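Local coordinates for leucine aminopeptidase 1 (PDB 2HC9), which removes N-terminal amino acids, preferably leucine, from peptides as a zinc-dependent M17 aminopeptidase and probably serves in digestion, at residues V4-G9 and F162-S167. The protein carries 1 engineered substitution. Residues are numbered along the deposited sequence; the frame is centred on the assembly and turned at random.
Sequences VLVRNG and FLTDLS
V6 and T164 meet where an outermost strand of a sheet, with one edge lacking a strand partner in its own chain, runs past a helix that supplies a side-chain acceptor. V6 N donates to T164 OG1 over 3.0 Å, with an N-H...O angle of 159°. The threonine hydroxyl lies anti to its own carbonyl carbon (chi1 -59°), beside the backbone N, where it also bonds to A160 O one helical turn earlier; OG1 thus ties strand and helix backbones together. A water extends the polar seam, donating to V4 O and to T164 O, at 2.8 Å from each.

Van der Waals contacts flank these bonds. The two methyls of V6 divide the helix surface: CG1 makes an apolar contact with L163 CB at 3.8 Å and also meets L163 CD1, whereas CG2 lies against S167 OG and L163 O. Farther along, V4 CG1 touches S167 CB at 4.1 Å. T164 CG2 sits 3.5 Å from V4 O, and L5, although its CB points away from the helix, brings CD1 back to the threonine hydroxyl.

Within the helix, S167 OG and S167 N approach L163 O from opposite faces of the carbonyl plane, the hydroxyl at 2.9 Å; this bond ties OG back to its own helix while it still lies against V6 CG2.

The strand and helix segments run nearly antiparallel, at 156°, their axes 7.0 Å apart. On its other edge strand 3-8 pairs in parallel with strand 145-151 of the N-terminal domain; helix 120-128 closes over V6 and S167 through V124, while F162 and L166 of helix 157-178 reach helix 473-480.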
loop_
_atom_site.group_PDB
_atom_site.type_symbol
_atom_site.label_atom_id
_atom_site.label_comp_id
_atom_site.label_asym_id
_atom_site.label_seq_id
_atom_site.Cartn_x
_atom_site.Cartn_y
_atom_site.Cartn_z
ATOM N N VAL A 4 3.724 44.177 17.995
ATOM C CA VAL A 4 5.171 44.000 18.069
ATOM C C VAL A 4 5.863 45.276 17.602
ATOM O O VAL A 4 5.650 45.735 16.493
ATOM C CB VAL A 4 5.652 42.775 17.234
ATOM C CG1 VAL A 4 7.179 42.718 17.204
ATOM C CG2 VAL A 4 5.104 41.491 17.809
ATOM N N LEU A 5 6.664 45.870 18.480
ATOM C CA LEU A 5 7.422 47.071 18.125
ATOM C C LEU A 5 8.885 46.743 18.314
ATOM O O LEU A 5 9.266 46.140 19.324
ATOM C CB LEU A 5 7.066 48.239 19.081
ATOM C CG LEU A 5 7.855 49.537 18.820
ATOM C CD1 LEU A 5 7.449 50.146 17.465
ATOM C CD2 LEU A 5 7.597 50.554 19.956
ATOM N N VAL A 6 9.695 47.132 17.344
ATOM C CA VAL A 6 11.127 46.966 17.428
ATOM C C VAL A 6 11.723 48.350 17.734
ATOM O O VAL A 6 11.407 49.334 17.046
ATOM C CB VAL A 6 11.727 46.415 16.100
ATOM C CG1 VAL A 6 13.251 46.237 16.234
ATOM C CG2 VAL A 6 11.053 45.085 15.714
ATOM N N ARG A 7 12.559 48.414 18.768
ATOM C CA ARG A 7 13.196 49.689 19.150
ATOM C C ARG A 7 14.704 49.608 19.120
ATOM O O ARG A 7 15.311 48.553 19.338
ATOM C CB ARG A 7 12.751 50.118 20.556
ATOM C CG ARG A 7 11.234 50.310 20.688
ATOM C CD ARG A 7 10.792 50.835 22.060
ATOM N NE ARG A 7 11.110 49.933 23.163
ATOM C CZ ARG A 7 10.558 50.029 24.374
ATOM N NH1 ARG A 7 9.666 50.989 24.618
ATOM N NH2 ARG A 7 10.912 49.203 25.346
ATOM N N ASN A 8 15.304 50.771 18.897
ATOM C CA ASN A 8 16.741 50.919 18.834
ATOM C C ASN A 8 17.227 51.248 20.242
ATOM O O ASN A 8 17.208 52.410 20.632
ATOM C CB ASN A 8 17.011 52.086 17.881
ATOM C CG ASN A 8 18.479 52.353 17.659
ATOM O OD1 ASN A 8 19.355 51.537 17.994
ATOM N ND2 ASN A 8 18.763 53.518 17.062
ATOM N N GLY A 9 17.610 50.230 21.017
ATOM C CA GLY A 9 18.096 50.421 22.395
ATOM C C GLY A 9 17.089 50.014 23.457
ATOM O O GLY A 9 15.867 50.096 23.236
ATOM N N PHE A 162 11.740 49.952 9.871
ATOM C CA PHE A 162 11.727 48.854 8.900
ATOM C C PHE A 162 11.554 47.493 9.600
ATOM O O PHE A 162 10.795 46.656 9.131
ATOM C CB PHE A 162 12.985 48.834 8.004
ATOM C CG PHE A 162 13.135 47.523 7.289
ATOM C CD1 PHE A 162 12.283 47.207 6.220
ATOM C CD2 PHE A 162 14.001 46.553 7.776
ATOM C CE1 PHE A 162 12.368 45.941 5.600
ATOM C CE2 PHE A 162 14.076 45.301 7.174
ATOM C CZ PHE A 162 13.255 44.998 6.112
ATOM N N LEU A 163 12.275 47.264 10.695
ATOM C CA LEU A 163 12.214 45.974 11.397
ATOM C C LEU A 163 10.825 45.730 12.003
ATOM O O LEU A 163 10.349 44.604 12.055
ATOM C CB LEU A 163 13.304 45.914 12.480
ATOM C CG LEU A 163 14.742 45.841 11.927
ATOM C CD1 LEU A 163 15.762 46.134 13.060
ATOM C CD2 LEU A 163 15.038 44.467 11.299
ATOM N N THR A 164 10.168 46.795 12.461
ATOM C CA THR A 164 8.782 46.677 12.906
ATOM C C THR A 164 7.860 46.282 11.740
ATOM O O THR A 164 6.970 45.440 11.897
ATOM C CB THR A 164 8.328 48.023 13.535
ATOM O OG1 THR A 164 9.201 48.318 14.634
ATOM C CG2 THR A 164 6.889 47.962 14.028
ATOM N N ASP A 165 8.066 46.917 10.583
ATOM C CA ASP A 165 7.300 46.588 9.380
ATOM C C ASP A 165 7.611 45.172 8.902
ATOM O O ASP A 165 6.713 44.456 8.438
ATOM C CB ASP A 165 7.626 47.569 8.270
ATOM C CG ASP A 165 6.953 48.928 8.467
ATOM O OD1 ASP A 165 5.928 49.002 9.170
ATOM O OD2 ASP A 165 7.452 49.908 7.896
ATOM N N LEU A 166 8.875 44.779 8.994
ATOM C CA LEU A 166 9.237 43.413 8.613
ATOM C C LEU A 166 8.584 42.395 9.556
ATOM O O LEU A 166 8.029 41.385 9.102
ATOM C CB LEU A 166 10.757 43.231 8.630
ATOM C CG LEU A 166 11.218 41.789 8.333
ATOM C CD1 LEU A 166 10.812 41.387 6.903
ATOM C CD2 LEU A 166 12.730 41.686 8.546
ATOM N N SER A 167 8.635 42.668 10.859
ATOM C CA SER A 167 7.936 41.829 11.830
ATOM C C SER A 167 6.466 41.667 11.473
ATOM O O SER A 167 5.922 40.568 11.561
ATOM C CB SER A 167 8.061 42.395 13.250
ATOM O OG SER A 167 9.411 42.386 13.686
HETATM O O HOH W 1 5.289 44.698 13.971
#